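Local coordinates for protein binary enterotoxin of Clostridium perfringens component a (PDB 5WTZ) that binds NAD+ and, as the enzymatic component of a binary enterotoxin, transfers its ADP-ribose group to actin, at residues K357-L362 and T411-I416; V94-A99 and I156-K161. All blocks are in the same frame, centred on the assembly; numbering follows the deposited sequence.

Interaction 1: K357-L362 and T411-I416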
ATOM      1  N   LYS A 357      -3.198   7.916  14.881  1.00 25.85           N
ATOM      2  CA  LYS A 357      -2.644   6.544  14.809  1.00 18.41           C
ATOM      3  C   LYS A 357      -3.183   5.746  13.633  1.00 24.78           C
ATOM      4  O   LYS A 357      -2.812   4.584  13.417  1.00 21.63           O
ATOM      5  CB  LYS A 357      -2.946   5.778  16.105  1.00 17.97           C
ATOM      6  CG  LYS A 357      -2.490   6.471  17.384  1.00 19.20           C
ATOM      7  CD  LYS A 357      -2.956   5.682  18.612  1.00 20.33           C
ATOM      8  CE  LYS A 357      -2.696   6.423  19.904  1.00 21.64           C
ATOM      9  NZ  LYS A 357      -3.217   5.640  21.050  1.00 31.72           N
ATOM     10  N   LEU A 358      -4.084   6.360  12.883  1.00 20.40           N
ATOM     11  CA  LEU A 358      -4.759   5.651  11.813  1.00 17.78           C
ATOM     12  C   LEU A 358      -4.379   6.279  10.484  1.00 20.80           C
ATOM     13  O   LEU A 358      -4.773   7.410  10.177  1.00 19.15           O
ATOM     14  CB  LEU A 358      -6.276   5.678  12.040  1.00 17.53           C
ATOM     15  CG  LEU A 358      -6.782   4.956  13.301  1.00 17.74           C
ATOM     16  CD1 LEU A 358      -8.234   5.303  13.581  1.00 25.01           C
ATOM     17  CD2 LEU A 358      -6.604   3.437  13.196  1.00 22.92           C
ATOM     18  N   ILE A 359      -3.611   5.542   9.696  1.00 14.12           N
ATOM     19  CA  ILE A 359      -3.117   6.033   8.414  1.00 17.37           C
ATOM     20  C   ILE A 359      -3.822   5.352   7.242  1.00 22.65           C
ATOM     21  O   ILE A 359      -3.564   4.180   6.926  1.00 18.42           O
ATOM     22  CB  ILE A 359      -1.598   5.819   8.281  1.00 15.44           C
ATOM     23  CG1 ILE A 359      -0.878   6.359   9.518  1.00 16.73           C
ATOM     24  CG2 ILE A 359      -1.084   6.449   6.989  1.00 16.80           C
ATOM     25  CD1 ILE A 359       0.617   6.014   9.585  1.00 17.36           C
ATOM     26  N   LEU A 360      -4.719   6.091   6.599  1.00 13.80           N
ATOM     27  CA  LEU A 360      -5.399   5.595   5.407  1.00 14.74           C
ATOM     28  C   LEU A 360      -4.406   5.494   4.263  1.00 15.65           C
ATOM     29  O   LEU A 360      -3.663   6.435   3.991  1.00 15.51           O
ATOM     30  CB  LEU A 360      -6.561   6.512   5.020  1.00 15.65           C
ATOM     31  CG  LEU A 360      -7.490   5.925   3.952  1.00 11.90           C
ATOM     32  CD1 LEU A 360      -8.190   4.684   4.487  1.00 16.15           C
ATOM     33  CD2 LEU A 360      -8.499   7.004   3.497  1.00 15.89           C
ATOM     34  N   ARG A 361      -4.345   4.329   3.628  1.00 12.82           N
ATOM     35  CA  ARG A 361      -3.637   4.215   2.355  1.00 14.17           C
ATOM     36  C   ARG A 361      -4.658   3.783   1.322  1.00 15.09           C
ATOM     37  O   ARG A 361      -4.965   2.592   1.186  1.00 15.20           O
ATOM     38  CB  ARG A 361      -2.456   3.237   2.440  1.00 12.64           C
ATOM     39  CG  ARG A 361      -1.670   3.113   1.121  1.00 14.99           C
ATOM     40  CD  ARG A 361      -0.240   2.584   1.321  1.00 18.26           C
ATOM     41  NE  ARG A 361      -0.238   1.213   1.845  1.00 17.34           N
ATOM     42  CZ  ARG A 361       0.854   0.542   2.214  1.00 19.45           C
ATOM     43  NH1 ARG A 361       2.052   1.105   2.145  1.00 13.95           N
ATOM     44  NH2 ARG A 361       0.746  -0.693   2.688  1.00 14.22           N
ATOM     45  N   LEU A 362      -5.196   4.780   0.623  1.00 13.42           N
ATOM     46  CA  LEU A 362      -6.396   4.626  -0.195  1.00 13.50           C
ATOM     47  C   LEU A 362      -6.089   4.429  -1.672  1.00 14.15           C
ATOM     48  O   LEU A 362      -5.401   5.254  -2.291  1.00 17.00           O
ATOM     49  CB  LEU A 362      -7.297   5.850  -0.025  1.00 16.89           C
ATOM     50  CG  LEU A 362      -8.621   5.842  -0.802  1.00 14.35           C
ATOM     51  CD1 LEU A 362      -9.609   4.729  -0.299  1.00 15.18           C
ATOM     52  CD2 LEU A 362      -9.237   7.247  -0.770  1.00 12.80           C
ATOM     53  N   THR A 411       4.130   5.476  19.431  1.00 27.86           N
ATOM     54  CA  THR A 411       3.041   4.508  19.461  1.00 27.47           C
ATOM     55  C   THR A 411       2.985   3.629  18.218  1.00 24.44           C
ATOM     56  O   THR A 411       3.417   4.020  17.126  1.00 24.75           O
ATOM     57  CB  THR A 411       1.675   5.221  19.603  1.00 28.98           C
ATOM     58  OG1 THR A 411       0.621   4.253  19.657  1.00 33.42           O
ATOM     59  CG2 THR A 411       1.435   6.076  18.416  1.00 17.97           C
ATOM     60  N   ASN A 412       2.431   2.434  18.382  1.00 25.34           N
ATOM     61  CA  ASN A 412       1.984   1.678  17.230  1.00 27.42           C
ATOM     62  C   ASN A 412       0.899   2.434  16.469  1.00 27.32           C
ATOM     63  O   ASN A 412      -0.019   3.017  17.062  1.00 24.86           O
ATOM     64  CB  ASN A 412       1.462   0.307  17.639  1.00 28.99           C
ATOM     65  CG  ASN A 412       2.569  -0.661  17.937  1.00 38.66           C
ATOM     66  OD1 ASN A 412       3.626  -0.619  17.308  1.00 39.45           O
ATOM     67  ND2 ASN A 412       2.339  -1.552  18.891  1.00 49.38           N
ATOM     68  N   LYS A 413       1.016   2.416  15.149  1.00 22.80           N
ATOM     69  CA  LYS A 413       0.026   3.013  14.273  1.00 19.80           C
ATOM     70  C   LYS A 413      -0.479   1.971  13.280  1.00 24.42           C
ATOM     71  O   LYS A 413       0.188   0.949  13.055  1.00 25.26           O
ATOM     72  CB  LYS A 413       0.621   4.226  13.560  1.00 17.66           C
ATOM     73  CG  LYS A 413       1.053   5.329  14.540  1.00 18.14           C
ATOM     74  CD  LYS A 413       1.523   6.582  13.812  1.00 20.74           C
ATOM     75  CE  LYS A 413       1.533   7.787  14.753  1.00 22.02           C
ATOM     76  NZ  LYS A 413       2.217   8.990  14.138  1.00 19.89           N
ATOM     77  N   LEU A 414      -1.649   2.211  12.698  1.00 17.02           N
ATOM     78  CA  LEU A 414      -2.228   1.268  11.737  1.00 15.05           C
ATOM     79  C   LEU A 414      -2.312   1.847  10.336  1.00 13.17           C
ATOM     80  O   LEU A 414      -2.970   2.860  10.096  1.00 18.28           O
ATOM     81  CB  LEU A 414      -3.620   0.821  12.186  1.00 20.78           C
ATOM     82  CG  LEU A 414      -3.675   0.162  13.568  1.00 22.24           C
ATOM     83  CD1 LEU A 414      -5.098  -0.201  13.942  1.00 20.21           C
ATOM     84  CD2 LEU A 414      -2.769  -1.078  13.631  1.00 19.87           C
ATOM     85  N   ILE A 415      -1.637   1.180   9.416  1.00 16.95           N
ATOM     86  CA  ILE A 415      -1.751   1.486   8.006  1.00 14.28           C
ATOM     87  C   ILE A 415      -2.986   0.761   7.477  1.00 20.35           C
ATOM     88  O   ILE A 415      -3.039  -0.471   7.479  1.00 20.39           O
ATOM     89  CB  ILE A 415      -0.474   1.057   7.256  1.00 14.47           C
ATOM     90  CG1 ILE A 415       0.747   1.704   7.910  1.00 15.96           C
ATOM     91  CG2 ILE A 415      -0.567   1.434   5.769  1.00 17.75           C
ATOM     92  CD1 ILE A 415       2.064   1.072   7.547  1.00 19.57           C
ATOM     93  N   ILE A 416      -3.984   1.524   7.054  1.00 15.00           N
ATOM     94  CA  ILE A 416      -5.271   0.942   6.670  1.00 16.17           C
ATOM     95  C   ILE A 416      -5.411   1.022   5.159  1.00 18.62           C
ATOM     96  O   ILE A 416      -5.800   2.054   4.605  1.00 17.22           O
ATOM     97  CB  ILE A 416      -6.441   1.654   7.382  1.00 18.58           C
ATOM     98  CG1 ILE A 416      -6.211   1.628   8.902  1.00 21.45           C
ATOM     99  CG2 ILE A 416      -7.771   1.003   7.022  1.00 14.58           C
ATOM    100  CD1 ILE A 416      -7.285   2.291   9.700  1.00 23.63           C
TER
HETATM  101  O   HOH W   1      -1.496   3.255  21.180  1.00 48.78           O
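Leu358 and Leu414 sit level on two parallel strands, their side chains side by side, and the CD2 methyl of Leu358 reaches past its neighbour to lie 3.7 Å from CD1 of Ile416. That methyl also meets CD1 of Leu414, so Leu358, Leu414 and Ile416 form a continuous apolar patch on one face of the sheet, where Phe326 of helix 320-330 packs onto all of them. The backbones are joined by a parallel ladder, with axes 4.6 Å apart and at 16°. Leu414 N donates to Lys357 O at 2.7 Å and Ile359 N to Leu414 O at 2.8 Å; Ile416 N then bonds Ile359 O, and Arg361 N bonds Ile416 O. On the other face Ile415 lays its CG2 over one side of the Arg361 guanidinium, 3.9 Å from CZ. A bend at chi3 (64°) folds the arginine back across Ile415, while its NE and NH1 form salt bridges with Asp417 and Asp138. Packing is looser at the N-terminal end, where the partly exposed Lys357 runs its extended chain across Thr411 at about a right angle and comes no closer than 4.0 Å, CE to OG1. A water bridges the pair there, accepting from Lys357 NZ at 2.9 Å and donating to Thr411 OG1; NZ is also bonded to Tyr315 O. These paired strands, flanked by 295-301 and 391-403, belong to the mixed five-stranded sheet of the C-terminal ADP-ribosyltransferase fold, whose edge strand 295-301 carries Arg299, which binds NAD+, and Arg300, which binds NADH.

Interaction 2: V94-A99 and I156-K161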
ATOM      1  N   VAL A  94       7.418 -16.416 -10.006  1.00 27.59           N
ATOM      2  CA  VAL A  94       8.125 -16.697  -8.770  1.00 25.29           C
ATOM      3  C   VAL A  94       7.151 -17.211  -7.725  1.00 28.34           C
ATOM      4  O   VAL A  94       5.933 -17.120  -7.920  1.00 26.27           O
ATOM      5  CB  VAL A  94       8.870 -15.459  -8.244  1.00 26.07           C
ATOM      6  CG1 VAL A  94      10.021 -15.113  -9.184  1.00 26.82           C
ATOM      7  CG2 VAL A  94       7.919 -14.277  -8.071  1.00 24.18           C
ATOM      8  N   TYR A  95       7.695 -17.752  -6.633  1.00 26.78           N
ATOM      9  CA  TYR A  95       6.923 -18.479  -5.622  1.00 24.35           C
ATOM     10  C   TYR A  95       7.229 -18.012  -4.205  1.00 24.21           C
ATOM     11  O   TYR A  95       8.371 -17.668  -3.885  1.00 24.70           O
ATOM     12  CB  TYR A  95       7.199 -19.986  -5.733  1.00 29.91           C
ATOM     13  CG  TYR A  95       6.826 -20.567  -7.076  1.00 29.45           C
ATOM     14  CD1 TYR A  95       7.697 -20.486  -8.154  1.00 27.91           C
ATOM     15  CD2 TYR A  95       5.599 -21.183  -7.270  1.00 24.05           C
ATOM     16  CE1 TYR A  95       7.362 -21.006  -9.385  1.00 27.61           C
ATOM     17  CE2 TYR A  95       5.261 -21.722  -8.504  1.00 24.93           C
ATOM     18  CZ  TYR A  95       6.141 -21.621  -9.559  1.00 26.30           C
ATOM     19  OH  TYR A  95       5.810 -22.139 -10.797  1.00 31.88           O
ATOM     20  N   TYR A  96       6.204 -17.984  -3.358  1.00 25.33           N
ATOM     21  CA  TYR A  96       6.405 -17.859  -1.917  1.00 28.40           C
ATOM     22  C   TYR A  96       5.133 -18.203  -1.165  1.00 20.32           C
ATOM     23  O   TYR A  96       4.024 -17.876  -1.607  1.00 20.51           O
ATOM     24  CB  TYR A  96       6.882 -16.454  -1.523  1.00 26.49           C
ATOM     25  CG  TYR A  96       5.944 -15.324  -1.884  1.00 19.52           C
ATOM     26  CD1 TYR A  96       5.950 -14.765  -3.154  1.00 20.32           C
ATOM     27  CD2 TYR A  96       5.079 -14.788  -0.941  1.00 19.52           C
ATOM     28  CE1 TYR A  96       5.092 -13.708  -3.486  1.00 18.78           C
ATOM     29  CE2 TYR A  96       4.230 -13.748  -1.261  1.00 22.74           C
ATOM     30  CZ  TYR A  96       4.239 -13.210  -2.521  1.00 20.87           C
ATOM     31  OH  TYR A  96       3.389 -12.171  -2.809  1.00 20.17           O
ATOM     32  N   TYR A  97       5.313 -18.895  -0.048  1.00 23.38           N
ATOM     33  CA  TYR A  97       4.239 -19.136   0.901  1.00 24.90           C
ATOM     34  C   TYR A  97       3.897 -17.825   1.579  1.00 22.59           C
ATOM     35  O   TYR A  97       4.786 -16.997   1.807  1.00 24.25           O
ATOM     36  CB  TYR A  97       4.647 -20.167   1.937  1.00 21.73           C
ATOM     37  CG  TYR A  97       4.638 -21.606   1.471  1.00 23.86           C
ATOM     38  CD1 TYR A  97       3.455 -22.237   1.096  1.00 22.38           C
ATOM     39  CD2 TYR A  97       5.806 -22.332   1.426  1.00 28.05           C
ATOM     40  CE1 TYR A  97       3.453 -23.574   0.696  1.00 23.33           C
ATOM     41  CE2 TYR A  97       5.810 -23.667   1.033  1.00 31.62           C
ATOM     42  CZ  TYR A  97       4.632 -24.274   0.663  1.00 35.35           C
ATOM     43  OH  TYR A  97       4.632 -25.593   0.259  1.00 40.93           O
ATOM     44  N   GLU A  98       2.622 -17.628   1.899  1.00 23.61           N
ATOM     45  CA  GLU A  98       2.171 -16.350   2.446  1.00 21.40           C
ATOM     46  C   GLU A  98       1.127 -16.496   3.571  1.00 25.53           C
ATOM     47  O   GLU A  98       0.368 -17.470   3.614  1.00 22.62           O
ATOM     48  CB  GLU A  98       1.621 -15.476   1.320  1.00 18.57           C
ATOM     49  CG  GLU A  98       1.202 -14.060   1.764  1.00 20.24           C
ATOM     50  CD  GLU A  98       2.345 -13.277   2.425  1.00 24.94           C
ATOM     51  OE1 GLU A  98       2.736 -13.589   3.582  1.00 21.45           O
ATOM     52  OE2 GLU A  98       2.853 -12.340   1.771  1.00 27.39           O
ATOM     53  N   ALA A  99       1.109 -15.529   4.488  1.00 21.93           N
ATOM     54  CA  ALA A  99       0.199 -15.555   5.622  1.00 23.55           C
ATOM     55  C   ALA A  99      -1.119 -14.923   5.210  1.00 21.69           C
ATOM     56  O   ALA A  99      -1.153 -14.073   4.327  1.00 20.22           O
ATOM     57  CB  ALA A  99       0.809 -14.825   6.822  1.00 19.84           C
ATOM     58  N   ILE A 156      -1.169 -20.271   2.384  1.00 18.41           N
ATOM     59  CA  ILE A 156      -1.267 -19.791   1.018  1.00 17.95           C
ATOM     60  C   ILE A 156       0.040 -19.937   0.270  1.00 18.49           C
ATOM     61  O   ILE A 156       1.112 -19.750   0.837  1.00 24.51           O
ATOM     62  CB  ILE A 156      -1.708 -18.288   1.004  1.00 16.53           C
ATOM     63  CG1 ILE A 156      -3.082 -18.131   1.664  1.00 20.85           C
ATOM     64  CG2 ILE A 156      -1.683 -17.698  -0.415  1.00 16.13           C
ATOM     65  CD1 ILE A 156      -3.332 -16.701   2.245  1.00 19.54           C
ATOM     66  N   LEU A 157      -0.053 -20.314  -0.996  1.00 20.00           N
ATOM     67  CA  LEU A 157       1.090 -20.299  -1.895  1.00 23.01           C
ATOM     68  C   LEU A 157       0.822 -19.254  -2.967  1.00 20.70           C
ATOM     69  O   LEU A 157      -0.190 -19.331  -3.700  1.00 21.29           O
ATOM     70  CB  LEU A 157       1.328 -21.669  -2.536  1.00 24.84           C
ATOM     71  CG  LEU A 157       2.345 -21.674  -3.691  1.00 25.07           C
ATOM     72  CD1 LEU A 157       3.757 -21.367  -3.183  1.00 31.45           C
ATOM     73  CD2 LEU A 157       2.328 -22.997  -4.459  1.00 26.29           C
ATOM     74  N   VAL A 158       1.712 -18.271  -3.064  1.00 18.14           N
ATOM     75  CA  VAL A 158       1.585 -17.236  -4.086  1.00 17.98           C
ATOM     76  C   VAL A 158       2.453 -17.591  -5.289  1.00 20.22           C
ATOM     77  O   VAL A 158       3.644 -17.847  -5.162  1.00 19.61           O
ATOM     78  CB  VAL A 158       1.970 -15.830  -3.562  1.00 22.53           C
ATOM     79  CG1 VAL A 158       1.800 -14.782  -4.659  1.00 21.03           C
ATOM     80  CG2 VAL A 158       1.108 -15.446  -2.350  1.00 18.72           C
ATOM     81  N   HIS A 159       1.820 -17.591  -6.454  1.00 21.91           N
ATOM     82  CA  HIS A 159       2.448 -17.867  -7.730  1.00 19.64           C
ATOM     83  C   HIS A 159       2.395 -16.565  -8.535  1.00 25.87           C
ATOM     84  O   HIS A 159       1.403 -16.278  -9.196  1.00 24.06           O
ATOM     85  CB  HIS A 159       1.712 -19.020  -8.417  1.00 21.14           C
ATOM     86  CG  HIS A 159       2.244 -19.387  -9.765  1.00 22.65           C
ATOM     87  ND1 HIS A 159       1.420 -19.656 -10.833  1.00 28.28           N
ATOM     88  CD2 HIS A 159       3.510 -19.582 -10.204  1.00 24.10           C
ATOM     89  CE1 HIS A 159       2.154 -19.975 -11.886  1.00 27.11           C
ATOM     90  NE2 HIS A 159       3.426 -19.942 -11.529  1.00 27.37           N
ATOM     91  N   LEU A 160       3.471 -15.785  -8.449  1.00 20.40           N
ATOM     92  CA  LEU A 160       3.484 -14.377  -8.835  1.00 20.67           C
ATOM     93  C   LEU A 160       4.211 -14.164 -10.148  1.00 27.33           C
ATOM     94  O   LEU A 160       5.351 -14.608 -10.304  1.00 27.75           O
ATOM     95  CB  LEU A 160       4.145 -13.540  -7.725  1.00 19.01           C
ATOM     96  CG  LEU A 160       4.194 -12.014  -7.925  1.00 18.80           C
ATOM     97  CD1 LEU A 160       2.799 -11.386  -7.937  1.00 20.42           C
ATOM     98  CD2 LEU A 160       5.058 -11.363  -6.852  1.00 17.29           C
ATOM     99  N   LYS A 161       3.543 -13.487 -11.084  1.00 25.76           N
ATOM    100  CA  LYS A 161       4.102 -13.230 -12.411  1.00 24.62           C
ATOM    101  C   LYS A 161       4.764 -11.857 -12.457  1.00 26.78           C
ATOM    102  O   LYS A 161       4.096 -10.824 -12.354  1.00 28.25           O
ATOM    103  CB  LYS A 161       3.021 -13.340 -13.486  1.00 21.79           C
ATOM    104  CG  LYS A 161       3.560 -13.245 -14.915  1.00 31.28           C
ATOM    105  CD  LYS A 161       2.457 -13.280 -15.957  1.00 36.74           C
ATOM    106  CE  LYS A 161       3.043 -13.400 -17.359  1.00 40.02           C
ATOM    107  NZ  LYS A 161       1.992 -13.396 -18.426  1.00 40.33           N
TER
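Val94 and Leu160 form a hydrogen-bonded pair between antiparallel strands at one side of a mixed five-stranded sheet, part of the N-terminal ADP-ribosyltransferase-like domain. Val94 N donates to Leu160 O at 2.8 Å, and Leu160 N returns a bond to Val94 O. The pattern repeats between Tyr96 and Val158, where Val158 N reaches Tyr96 O at 2.8 Å. At the next pair the ladder slackens: Glu98 N still binds Ile156 O at 2.8 Å, but the return bond from Ile156 N to Glu98 O is weak at 3.4 Å. Leu157 and His159 bond instead through their backbones to Ala204, Val206 and Ala208 of strand 201-211, and Tyr95 bonds Thr144 of strand 141-144, its O also taking Thr144 OG1.

On one face, Tyr95 and His159 lie side by side with ring planes at 27° and offset along them, Tyr95 CE2 coming to 3.2 Å from His159 CD2. Asp11 ties their ends together, taking Tyr95 OH on OD1 and His159 NE2 on OD2, while Asp207 OD1 bonds His159 ND1; both imidazole nitrogens are thereby satisfied. On the other face chi1 of 60° swings the Tyr96 ring over Val158, whose CB makes a CH-pi contact 3.8 Å from the ring centroid. Glu98 bends at its second torsion and turns its carboxylate back to its own backbone, where OE1 accepts Ala99 N just past the strand end, at 2.7 Å through its anti lone pair.

Interactions 1 and 2 lie in separate sheets of the same 1-3-5-4-2 strand order, one in the C-terminal and one in the N-terminal ADP-ribosyltransferase-like half, yet they join different neighbours: 357-362 with 411-416 pairs the third and fifth strands in parallel, whereas 94-99 with 156-161 pairs the first and third in antiparallel fashion. Their centres are 26 Å apart and their nearest atoms about 12 Å, with no direct touch. The NAD pocket belongs to the C-terminal half. Within interaction 1, the side chain of Leu360 comes to about 8 Å from bound NAD and about 4 Å from that of Arg299, a second-shell position; interaction 2 lies away from the NAD-binding residues.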